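Local coordinates for protein 3-carboxy-cis,cis-muconate cycloisomerase (Acinetobacter calcoaceticus, PDB 1Q5N) that is a helix-rich enzyme of the fumarase/aspartase-like lyase superfamily, assembled as a tetramer whose long helices form the central bundle of each subunit, at residues F12-R15 with D16-E19; I20-D23 with R24-V27; I237-I240 with A241-L244; L244-I247 with T248-G252; P332-F335 with Q336-G340. One frame throughout, in Å; residues are numbered along the deposited sequence.

Contact 1: residues F12-R15 with D16-E19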
loop_
_atom_site.group_PDB
_atom_site.type_symbol
_atom_site.label_atom_id
_atom_site.label_comp_id
_atom_site.label_asym_id
_atom_site.label_seq_id
_atom_site.Cartn_x
_atom_site.Cartn_y
_atom_site.Cartn_z
ATOM N N PHE A 12 -17.668 8.148 -8.725
ATOM C CA PHE A 12 -17.195 7.323 -7.631
ATOM C C PHE A 12 -17.803 7.494 -6.240
ATOM O O PHE A 12 -17.766 6.567 -5.451
ATOM C CB PHE A 12 -15.684 7.515 -7.499
ATOM C CG PHE A 12 -14.929 7.302 -8.778
ATOM C CD1 PHE A 12 -14.864 6.031 -9.363
ATOM C CD2 PHE A 12 -14.223 8.363 -9.368
ATOM C CE1 PHE A 12 -14.110 5.815 -10.552
ATOM C CE2 PHE A 12 -13.463 8.168 -10.538
ATOM C CZ PHE A 12 -13.390 6.885 -11.130
ATOM N N TYR A 13 -18.372 8.650 -5.932
ATOM C CA TYR A 13 -18.845 8.815 -4.573
ATOM C C TYR A 13 -20.329 8.751 -4.434
ATOM O O TYR A 13 -21.036 8.407 -5.363
ATOM C CB TYR A 13 -18.325 10.112 -3.984
ATOM C CG TYR A 13 -16.835 10.327 -4.184
ATOM C CD1 TYR A 13 -15.914 9.286 -3.975
ATOM C CD2 TYR A 13 -16.338 11.583 -4.535
ATOM C CE1 TYR A 13 -14.549 9.483 -4.119
ATOM C CE2 TYR A 13 -14.950 11.804 -4.671
ATOM C CZ TYR A 13 -14.058 10.732 -4.468
ATOM O OH TYR A 13 -12.693 10.919 -4.686
ATOM N N GLN A 14 -20.793 9.038 -3.242
ATOM C CA GLN A 14 -22.210 9.003 -2.963
ATOM C C GLN A 14 -22.521 10.399 -2.439
ATOM O O GLN A 14 -21.852 10.890 -1.524
ATOM C CB GLN A 14 -22.488 7.908 -1.944
ATOM C CG GLN A 14 -23.946 7.492 -1.814
ATOM C CD GLN A 14 -24.752 8.447 -0.944
ATOM O OE1 GLN A 14 -24.219 9.076 -0.029
ATOM N NE2 GLN A 14 -26.048 8.547 -1.218
ATOM N N ARG A 15 -23.518 11.035 -3.033
ATOM C CA ARG A 15 -23.865 12.410 -2.693
ATOM C C ARG A 15 -23.968 12.806 -1.197
ATOM O O ARG A 15 -23.340 13.754 -0.788
ATOM C CB ARG A 15 -25.145 12.789 -3.428
ATOM C CG ARG A 15 -25.233 14.244 -3.735
ATOM C CD ARG A 15 -26.700 14.637 -3.776
ATOM N NE ARG A 15 -27.207 14.770 -5.147
ATOM C CZ ARG A 15 -28.506 14.808 -5.476
ATOM N NH1 ARG A 15 -29.446 14.705 -4.525
ATOM N NH2 ARG A 15 -28.870 14.982 -6.750
ATOM N N ASP A 16 -24.733 12.089 -0.385
ATOM C CA ASP A 16 -24.859 12.430 1.035
ATOM C C ASP A 16 -23.545 12.297 1.853
ATOM O O ASP A 16 -23.208 13.166 2.670
ATOM C CB ASP A 16 -25.977 11.584 1.679
ATOM C CG ASP A 16 -27.302 11.636 0.866
ATOM O OD1 ASP A 16 -27.771 12.755 0.519
ATOM O OD2 ASP A 16 -27.864 10.545 0.555
ATOM N N VAL A 17 -22.777 11.233 1.621
ATOM C CA VAL A 17 -21.538 11.069 2.347
ATOM C C VAL A 17 -20.535 12.154 1.904
ATOM O O VAL A 17 -19.791 12.648 2.703
ATOM C CB VAL A 17 -21.013 9.614 2.180
ATOM C CG1 VAL A 17 -19.582 9.464 2.736
ATOM C CG2 VAL A 17 -21.985 8.662 2.889
ATOM N N THR A 18 -20.538 12.538 0.637
ATOM C CA THR A 18 -19.663 13.610 0.165
ATOM C C THR A 18 -19.999 14.964 0.858
ATOM O O THR A 18 -19.112 15.785 1.144
ATOM C CB THR A 18 -19.794 13.765 -1.383
ATOM O OG1 THR A 18 -19.197 12.626 -1.984
ATOM C CG2 THR A 18 -19.058 14.987 -1.912
ATOM N N GLU A 19 -21.287 15.189 1.111
ATOM C CA GLU A 19 -21.720 16.414 1.764
ATOM C C GLU A 19 -21.252 16.405 3.217
ATOM O O GLU A 19 -20.811 17.433 3.718
ATOM C CB GLU A 19 -23.244 16.531 1.716
ATOM C CG GLU A 19 -23.736 17.939 1.360
ATOM C CD GLU A 19 -25.269 17.980 1.178
ATOM O OE1 GLU A 19 -25.799 17.369 0.176
ATOM O OE2 GLU A 19 -25.927 18.628 2.062
#
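Tyr13 and Thr18 meet where a short loop turns into helix 15-20, a helix start whose N-cap residue is Gln14. CB of Tyr13 lies 3.3 Å from OG1 of Thr18, and the two side chains cross at about a right angle. The phenol leads elsewhere: its OH is hydrogen-bonded to Glu333 of helix 323-351. Gln14 does the capping with its side chain. CG stands anti to the backbone N (chi1 -165°) and the chain then bends at chi2, which brings the amide back over the first turn. There OE1 accepts from N of Val17 at 3.1 Å, nearly in line with the amide C=O. The other end of the same amide is used as well, NE2 donating to OD2 of Asp16 at 3.2 Å; this partner lies in the plane of the glutamine amide but stands above the plane of the carboxylate, and the two flat groups are turned 52° apart. Two neighbours in the new turn therefore fix the rotation of one amide. Gln14 O is itself gripped twice by one residue: Thr18 N approaches at 3.0 Å almost straight on, and Thr18 OG1, which also meets the side-chain amide of Gln336 on helix 323-351, donates at 3.2 Å from above the carbonyl plane. Arg15 contributes its carbonyl, O accepting from N of Glu19 at 3.1 Å.

Contact 2: residues I20-D23 with R24-V27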
loop_
_atom_site.group_PDB
_atom_site.type_symbol
_atom_site.label_atom_id
_atom_site.label_comp_id
_atom_site.label_asym_id
_atom_site.label_seq_id
_atom_site.Cartn_x
_atom_site.Cartn_y
_atom_site.Cartn_z
ATOM N N ILE A 20 -21.349 15.256 3.893
ATOM C CA ILE A 20 -20.913 15.199 5.274
ATOM C C ILE A 20 -19.432 15.583 5.425
ATOM O O ILE A 20 -19.049 16.167 6.447
ATOM C CB ILE A 20 -21.176 13.790 5.890
ATOM C CG1 ILE A 20 -22.676 13.642 6.167
ATOM C CG2 ILE A 20 -20.409 13.589 7.205
ATOM C CD1 ILE A 20 -23.077 12.214 6.477
ATOM N N PHE A 21 -18.621 15.290 4.401
ATOM C CA PHE A 21 -17.179 15.589 4.406
ATOM C C PHE A 21 -16.763 16.816 3.633
ATOM O O PHE A 21 -15.570 17.056 3.421
ATOM C CB PHE A 21 -16.379 14.360 3.927
ATOM C CG PHE A 21 -16.362 13.220 4.946
ATOM C CD1 PHE A 21 -15.549 13.288 6.083
ATOM C CD2 PHE A 21 -17.213 12.113 4.803
ATOM C CE1 PHE A 21 -15.586 12.260 7.088
ATOM C CE2 PHE A 21 -17.262 11.079 5.800
ATOM C CZ PHE A 21 -16.453 11.158 6.933
ATOM N N SER A 22 -17.724 17.630 3.226
ATOM C CA SER A 22 -17.403 18.867 2.507
ATOM C C SER A 22 -16.848 19.937 3.506
ATOM O O SER A 22 -17.036 19.825 4.727
ATOM C CB SER A 22 -18.669 19.388 1.837
ATOM O OG SER A 22 -19.586 19.881 2.820
ATOM N N ASP A 23 -16.163 20.956 2.995
ATOM C CA ASP A 23 -15.617 21.988 3.860
ATOM C C ASP A 23 -16.689 22.625 4.749
ATOM O O ASP A 23 -16.500 22.848 5.959
ATOM C CB ASP A 23 -14.944 23.080 3.027
ATOM C CG ASP A 23 -13.656 22.602 2.361
ATOM O OD1 ASP A 23 -13.049 21.617 2.826
ATOM O OD2 ASP A 23 -13.240 23.214 1.363
ATOM N N ARG A 24 -17.833 22.873 4.129
ATOM C CA ARG A 24 -18.946 23.498 4.785
ATOM C C ARG A 24 -19.494 22.608 5.910
ATOM O O ARG A 24 -19.712 23.088 7.025
ATOM C CB ARG A 24 -19.984 23.823 3.722
ATOM C CG ARG A 24 -21.054 24.758 4.182
ATOM C CD ARG A 24 -21.471 25.763 3.081
ATOM N NE ARG A 24 -22.523 26.626 3.615
ATOM C CZ ARG A 24 -23.648 26.145 4.164
ATOM N NH1 ARG A 24 -23.851 24.815 4.230
ATOM N NH2 ARG A 24 -24.554 26.985 4.679
ATOM N N ALA A 25 -19.701 21.313 5.656
ATOM C CA ALA A 25 -20.183 20.491 6.751
ATOM C C ALA A 25 -19.130 20.358 7.860
ATOM O O ALA A 25 -19.484 20.329 9.055
ATOM C CB ALA A 25 -20.618 19.082 6.263
ATOM N N LEU A 26 -17.854 20.276 7.479
ATOM C CA LEU A 26 -16.804 20.112 8.478
ATOM C C LEU A 26 -16.845 21.286 9.469
ATOM O O LEU A 26 -16.872 21.085 10.689
ATOM C CB LEU A 26 -15.403 20.003 7.832
ATOM C CG LEU A 26 -14.263 19.962 8.883
ATOM C CD1 LEU A 26 -14.353 18.688 9.736
ATOM C CD2 LEU A 26 -12.926 20.080 8.196
ATOM N N VAL A 27 -16.878 22.509 8.933
ATOM C CA VAL A 27 -16.953 23.711 9.780
ATOM C C VAL A 27 -18.262 23.714 10.602
ATOM O O VAL A 27 -18.283 24.170 11.742
ATOM C CB VAL A 27 -16.838 25.007 8.950
ATOM C CG1 VAL A 27 -17.032 26.219 9.886
ATOM C CG2 VAL A 27 -15.444 25.074 8.251
#
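Ser22 OG, gripped from two directions, accepts from N of Ala25 at 3.2 Å and hydrogen-bonds Glu19 O from the turn before. This is the N-cap of helix 23-43, with Ser22 as the capping residue and Ala25 three positions further on. The hydroxyl sits between the backbone N and the carbonyl carbon of its own residue (chi1 70°), a rotation that swings it over the first turn, and the N-H of Ala25 points at it almost straight, at 168°. Since Glu19 O can only accept, the hydroxyl is used both as donor and as acceptor, and the two bonds together tie the end of helix 15-20 to the start of helix 23-43. Ordinary helical bonding takes over at once: Ser22 O receives N of Leu26 at 2.9 Å, and Asp23 O receives N of Val27 at 3.0 Å. The methyl of Ala25 reaches back across the bend, its CB 3.3 Å from Ile20 O, a carbonyl that is hydrogen-bonded by Gln121 of helix 110-146. The Asp23 side chain leaves the helix start, and OD2 accepts from N of Leu7 of the second subunit, so the corner is also part of a subunit interface. Leu26 packs on Tyr8 of that same subunit. Val27 closes the turn with one branch: CG2, anti to the carbonyl carbon of its own residue, rests 3.4 Å from Asp23 O.

Contact 3: residues I237-I240 with A241-L244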
loop_
_atom_site.group_PDB
_atom_site.type_symbol
_atom_site.label_atom_id
_atom_site.label_comp_id
_atom_site.label_asym_id
_atom_site.label_seq_id
_atom_site.Cartn_x
_atom_site.Cartn_y
_atom_site.Cartn_z
ATOM N N ILE A 237 -9.844 5.288 14.829
ATOM C CA ILE A 237 -9.957 5.797 13.475
ATOM C C ILE A 237 -9.689 4.645 12.474
ATOM O O ILE A 237 -10.455 4.435 11.498
ATOM C CB ILE A 237 -8.913 6.927 13.217
ATOM C CG1 ILE A 237 -9.180 8.132 14.149
ATOM C CG2 ILE A 237 -8.941 7.369 11.753
ATOM C CD1 ILE A 237 -10.566 8.728 14.037
ATOM N N VAL A 238 -8.608 3.910 12.728
ATOM C CA VAL A 238 -8.205 2.831 11.867
ATOM C C VAL A 238 -9.281 1.780 11.842
ATOM O O VAL A 238 -9.611 1.231 10.775
ATOM C CB VAL A 238 -6.879 2.223 12.365
ATOM C CG1 VAL A 238 -6.421 1.079 11.449
ATOM C CG2 VAL A 238 -5.828 3.315 12.386
ATOM N N GLU A 239 -9.863 1.524 13.018
ATOM C CA GLU A 239 -10.870 0.487 13.133
ATOM C C GLU A 239 -12.069 0.772 12.246
ATOM O O GLU A 239 -12.575 -0.142 11.563
ATOM C CB GLU A 239 -11.270 0.297 14.594
ATOM C CG GLU A 239 -12.319 -0.794 14.812
ATOM C CD GLU A 239 -12.490 -1.200 16.267
ATOM O OE1 GLU A 239 -12.346 -0.371 17.182
ATOM O OE2 GLU A 239 -12.781 -2.364 16.500
ATOM N N ILE A 240 -12.501 2.035 12.228
ATOM C CA ILE A 240 -13.622 2.419 11.376
ATOM C C ILE A 240 -13.217 2.196 9.890
ATOM O O ILE A 240 -13.988 1.616 9.118
ATOM C CB ILE A 240 -14.002 3.897 11.604
ATOM C CG1 ILE A 240 -14.657 4.060 12.981
ATOM C CG2 ILE A 240 -15.037 4.384 10.545
ATOM C CD1 ILE A 240 -14.758 5.561 13.387
ATOM N N ALA A 241 -12.016 2.641 9.501
ATOM C CA ALA A 241 -11.543 2.456 8.108
ATOM C C ALA A 241 -11.464 0.962 7.767
ATOM O O ALA A 241 -11.850 0.567 6.681
ATOM C CB ALA A 241 -10.123 3.126 7.863
ATOM N N SER A 242 -10.984 0.143 8.700
ATOM C CA SER A 242 -10.843 -1.288 8.419
ATOM C C SER A 242 -12.170 -1.991 8.065
ATOM O O SER A 242 -12.206 -2.894 7.238
ATOM C CB SER A 242 -10.158 -2.030 9.601
ATOM O OG SER A 242 -11.017 -2.111 10.718
ATOM N N VAL A 243 -13.258 -1.563 8.685
ATOM C CA VAL A 243 -14.563 -2.152 8.423
ATOM C C VAL A 243 -15.091 -1.664 7.047
ATOM O O VAL A 243 -15.653 -2.440 6.279
ATOM C CB VAL A 243 -15.496 -1.800 9.610
ATOM C CG1 VAL A 243 -16.970 -2.133 9.282
ATOM C CG2 VAL A 243 -15.053 -2.620 10.829
ATOM N N LEU A 244 -14.869 -0.386 6.726
ATOM C CA LEU A 244 -15.280 0.153 5.443
ATOM C C LEU A 244 -14.465 -0.592 4.376
ATOM O O LEU A 244 -14.988 -0.925 3.328
ATOM C CB LEU A 244 -15.016 1.665 5.372
ATOM C CG LEU A 244 -15.856 2.423 6.427
ATOM C CD1 LEU A 244 -15.401 3.907 6.404
ATOM C CD2 LEU A 244 -17.404 2.247 6.189
#
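Leu244 folds back along Ile240, one turn earlier on helix 235-261, a long helix in the core of the bundle. Its CB stays 3.9 Å from Ile240 O; CG, placed anti to its own carbonyl carbon (chi1 -63°), dips to 3.4 Å from that oxygen. At the tip CD1 is 3.8 Å from Ile240 O and meets CG2 of Ile240 at 4.2 Å, and the two aliphatic chains lie side by side, pointing the same way. Beyond them lie Phe335 and other side chains of helix 323-351. The polar side of the turn belongs to Ser242. Its OG donates to Glu239 O across a short 2.6 Å, reaching the carbonyl obliquely, and N of Val243 approaches the same oxygen from the same face at 3.3 Å. The carboxylate of Glu239 forms salt bridges with Arg190 of its own chain and Arg183 of the third subunit. At the same interface, Ser242 packs against Ser242 of that subunit. In this buried setting the serine hydroxyl finds an acceptor within its own helix, and the glutamate is matched by two arginines, an arrangement that would probably keep the carboxylate ionised.

Contact 4: residues L244-I247 with T248-G252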
loop_
_atom_site.group_PDB
_atom_site.type_symbol
_atom_site.label_atom_id
_atom_site.label_comp_id
_atom_site.label_asym_id
_atom_site.label_seq_id
_atom_site.Cartn_x
_atom_site.Cartn_y
_atom_site.Cartn_z
ATOM N N LEU A 244 -14.869 -0.386 6.726
ATOM C CA LEU A 244 -15.280 0.153 5.443
ATOM C C LEU A 244 -14.465 -0.592 4.376
ATOM O O LEU A 244 -14.988 -0.925 3.328
ATOM C CB LEU A 244 -15.016 1.665 5.372
ATOM C CG LEU A 244 -15.856 2.423 6.427
ATOM C CD1 LEU A 244 -15.401 3.907 6.404
ATOM C CD2 LEU A 244 -17.404 2.247 6.189
ATOM N N GLY A 245 -13.192 -0.857 4.663
ATOM C CA GLY A 245 -12.355 -1.577 3.732
ATOM C C GLY A 245 -12.910 -2.975 3.417
ATOM O O GLY A 245 -12.881 -3.394 2.259
ATOM N N ILE A 246 -13.421 -3.693 4.420
ATOM C CA ILE A 246 -13.963 -5.013 4.185
ATOM C C ILE A 246 -15.240 -4.928 3.348
ATOM O O ILE A 246 -15.462 -5.739 2.446
ATOM C CB ILE A 246 -14.264 -5.727 5.508
ATOM C CG1 ILE A 246 -12.947 -6.136 6.187
ATOM C CG2 ILE A 246 -15.157 -6.944 5.268
ATOM C CD1 ILE A 246 -13.176 -6.528 7.647
ATOM N N ILE A 247 -16.062 -3.915 3.611
ATOM C CA ILE A 247 -17.289 -3.772 2.849
ATOM C C ILE A 247 -16.940 -3.504 1.390
ATOM O O ILE A 247 -17.568 -4.059 0.486
ATOM C CB ILE A 247 -18.181 -2.598 3.404
ATOM C CG1 ILE A 247 -18.709 -3.001 4.791
ATOM C CG2 ILE A 247 -19.292 -2.225 2.377
ATOM C CD1 ILE A 247 -19.239 -1.809 5.633
ATOM N N THR A 248 -15.945 -2.658 1.151
ATOM C CA THR A 248 -15.604 -2.372 -0.233
ATOM C C THR A 248 -15.061 -3.630 -0.884
ATOM O O THR A 248 -15.375 -3.889 -2.048
ATOM C CB THR A 248 -14.583 -1.245 -0.341
ATOM O OG1 THR A 248 -15.224 -0.046 0.071
ATOM C CG2 THR A 248 -14.071 -1.075 -1.795
ATOM N N GLY A 249 -14.273 -4.422 -0.144
ATOM C CA GLY A 249 -13.783 -5.666 -0.721
ATOM C C GLY A 249 -14.953 -6.623 -1.079
ATOM O O GLY A 249 -14.889 -7.298 -2.105
ATOM N N ASN A 250 -16.010 -6.696 -0.251
ATOM C CA ASN A 250 -17.149 -7.585 -0.566
ATOM C C ASN A 250 -17.846 -7.175 -1.875
ATOM O O ASN A 250 -18.188 -8.043 -2.689
ATOM C CB ASN A 250 -18.249 -7.587 0.540
ATOM C CG ASN A 250 -17.802 -8.257 1.832
ATOM O OD1 ASN A 250 -17.184 -9.337 1.816
ATOM N ND2 ASN A 250 -18.134 -7.643 2.961
ATOM N N VAL A 251 -18.076 -5.879 -2.100
ATOM C CA VAL A 251 -18.798 -5.529 -3.330
ATOM C C VAL A 251 -17.846 -5.553 -4.535
ATOM O O VAL A 251 -18.281 -5.705 -5.695
ATOM C CB VAL A 251 -19.586 -4.169 -3.201
ATOM C CG1 VAL A 251 -20.615 -4.296 -2.052
ATOM C CG2 VAL A 251 -18.645 -2.989 -2.939
ATOM N N GLY A 252 -16.545 -5.418 -4.244
ATOM C CA GLY A 252 -15.523 -5.507 -5.288
ATOM C C GLY A 252 -15.611 -6.941 -5.838
ATOM O O GLY A 252 -15.612 -7.156 -7.038
#
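Thr248 and Leu244 are joined by a backbone bond, N of Thr248 to Leu244 O at 2.9 Å, with a weak side-chain bond beside it, in the middle of helix 235-261. The firm part of this contact is the helical ladder. Gly249 N meets Gly245 O at 3.0 Å, where neither residue adds a side chain, and Asn250 N meets Ile246 O at 2.9 Å. Side-chain contact is slacker. OG1 of Thr248, anti to its own carbonyl carbon (chi1 -68°), makes only a weak bond to Leu244 O at 3.4 Å, and its stronger partner is the hydroxyl of Thr338 on helix 323-351. Asn250 lies alongside Ile246 and points the same way, its ND2 3.8 Å from CG2 of Ile246. That amide nitrogen is also 3.3 Å from Ile246 O, but at an angle too poor for a hydrogen bond; it turns instead to Asp180 of helix 166-191 through a weak one. The looser side is nonetheless buried, since Ile246 and Asn250 pack on Asp235 and Met313 of the third subunit. The turn thus draws its cohesion from backbone bonds, while Thr248 OG1 and, weakly, Asn250 ND2 bond to neighbouring helices.

Contact 5: residues P332-F335 with Q336-G340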
loop_
_atom_site.group_PDB
_atom_site.type_symbol
_atom_site.label_atom_id
_atom_site.label_comp_id
_atom_site.label_asym_id
_atom_site.label_seq_id
_atom_site.Cartn_x
_atom_site.Cartn_y
_atom_site.Cartn_z
ATOM N N PRO A 332 -11.782 10.455 4.975
ATOM C CA PRO A 332 -12.967 10.830 4.181
ATOM C C PRO A 332 -13.029 10.080 2.818
ATOM O O PRO A 332 -14.112 9.676 2.375
ATOM C CB PRO A 332 -12.809 12.370 3.983
ATOM C CG PRO A 332 -11.877 12.784 5.122
ATOM C CD PRO A 332 -10.902 11.620 5.223
ATOM N N GLU A 333 -11.886 9.924 2.147
ATOM C CA GLU A 333 -11.879 9.259 0.840
ATOM C C GLU A 333 -12.390 7.819 0.991
ATOM O O GLU A 333 -13.173 7.367 0.156
ATOM C CB GLU A 333 -10.473 9.310 0.251
ATOM C CG GLU A 333 -10.256 8.812 -1.175
ATOM C CD GLU A 333 -10.816 9.735 -2.240
ATOM O OE1 GLU A 333 -11.069 10.914 -1.888
ATOM O OE2 GLU A 333 -10.998 9.315 -3.426
ATOM N N ILE A 334 -11.999 7.105 2.063
ATOM C CA ILE A 334 -12.438 5.716 2.273
ATOM C C ILE A 334 -13.968 5.664 2.425
ATOM O O ILE A 334 -14.625 4.858 1.775
ATOM C CB ILE A 334 -11.732 5.104 3.510
ATOM C CG1 ILE A 334 -10.238 5.154 3.250
ATOM C CG2 ILE A 334 -12.250 3.665 3.808
ATOM C CD1 ILE A 334 -9.378 4.478 4.239
ATOM N N PHE A 335 -14.540 6.523 3.273
ATOM C CA PHE A 335 -15.997 6.592 3.412
ATOM C C PHE A 335 -16.708 6.899 2.076
ATOM O O PHE A 335 -17.702 6.274 1.700
ATOM C CB PHE A 335 -16.382 7.707 4.386
ATOM C CG PHE A 335 -16.663 7.225 5.775
ATOM C CD1 PHE A 335 -17.847 6.524 6.047
ATOM C CD2 PHE A 335 -15.770 7.538 6.829
ATOM C CE1 PHE A 335 -18.171 6.130 7.346
ATOM C CE2 PHE A 335 -16.057 7.163 8.133
ATOM C CZ PHE A 335 -17.270 6.462 8.412
ATOM N N GLN A 336 -16.217 7.904 1.379
ATOM C CA GLN A 336 -16.817 8.289 0.116
ATOM C C GLN A 336 -16.785 7.214 -0.968
ATOM O O GLN A 336 -17.771 7.071 -1.705
ATOM C CB GLN A 336 -16.164 9.563 -0.402
ATOM C CG GLN A 336 -16.765 10.797 0.208
ATOM C CD GLN A 336 -15.976 12.029 -0.185
ATOM O OE1 GLN A 336 -14.929 12.298 0.389
ATOM N NE2 GLN A 336 -16.447 12.751 -1.182
ATOM N N LEU A 337 -15.684 6.454 -1.069
ATOM C CA LEU A 337 -15.572 5.378 -2.061
ATOM C C LEU A 337 -16.448 4.193 -1.669
ATOM O O LEU A 337 -17.044 3.534 -2.552
ATOM C CB LEU A 337 -14.110 4.910 -2.235
ATOM C CG LEU A 337 -13.224 5.938 -2.948
ATOM C CD1 LEU A 337 -11.771 5.690 -2.719
ATOM C CD2 LEU A 337 -13.534 5.898 -4.424
ATOM N N THR A 338 -16.534 3.915 -0.364
ATOM C CA THR A 338 -17.331 2.795 0.114
ATOM C C THR A 338 -18.839 3.056 -0.109
ATOM O O THR A 338 -19.575 2.175 -0.599
ATOM C CB THR A 338 -17.083 2.537 1.624
ATOM O OG1 THR A 338 -15.707 2.238 1.841
ATOM C CG2 THR A 338 -17.956 1.364 2.134
ATOM N N ALA A 339 -19.297 4.259 0.256
ATOM C CA ALA A 339 -20.709 4.630 0.097
ATOM C C ALA A 339 -20.993 4.667 -1.418
ATOM O O ALA A 339 -22.048 4.212 -1.872
ATOM C CB ALA A 339 -20.983 6.023 0.763
ATOM N N GLY A 340 -20.046 5.195 -2.209
ATOM C CA GLY A 340 -20.240 5.185 -3.665
ATOM C C GLY A 340 -20.326 3.753 -4.224
ATOM O O GLY A 340 -21.196 3.411 -5.033
#
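Glu333 and Leu337, like Ile334 and Thr338, make one-turn contacts within helix 323-351, just past the kink at Pro332, whose nitrogen has no bond to the turn before. Regular helical bonding resumes from the proline carbonyl: Pro332 O accepts from N of Gln336 at 2.9 Å, and Phe335 O from N of Ala339 at 2.9 Å. Thr338 gives Ile334 O two donors. N of Thr338 reaches Ile334 O at 3.0 Å from one face of the carbonyl plane, and OG1 of Thr338 donates at 2.8 Å from the opposite face, well above that plane. The chain of Glu333 bends at chi2 (72°), which lays it across the leucine: CG of Glu333 touches CD1 of Leu337 at 3.8 Å, and OE2 of Glu333 lies equally close to that methyl. CD1 of Leu337 therefore packs against a carboxylate whose OE2 is already bonded to Arg301, in a salt bridge, and to the hydroxyl of Tyr13. Phe335 turns the other way, its ring meeting that of Phe21 with the planes about 30° apart. The turn is set between helix 290-311, which packs on Ile334 and Glu333, helix 235-261, which meets Phe335 and Thr338, and helix 15-20, whose Val17 lies on Ala339.

How the contacts relate
All five contacts are local, each closing a single turn, and none nests within or crosses another. From the N terminus, contact 1 starts helix 15-20 and contact 2 starts helix 23-43 directly afterwards; the two touch at the bend between them. Much later, contacts 3 and 4 are consecutive turns of helix 235-261 sharing Leu244. Contact 5, on helix 323-351, brings these two regions together: its centre is about 7 Å from that of contact 1, it also touches contact 2, and it packs on contacts 3 and 4 as well. Contacts 1 and 2 border the second subunit, whereas contacts 3 and 4 border the third.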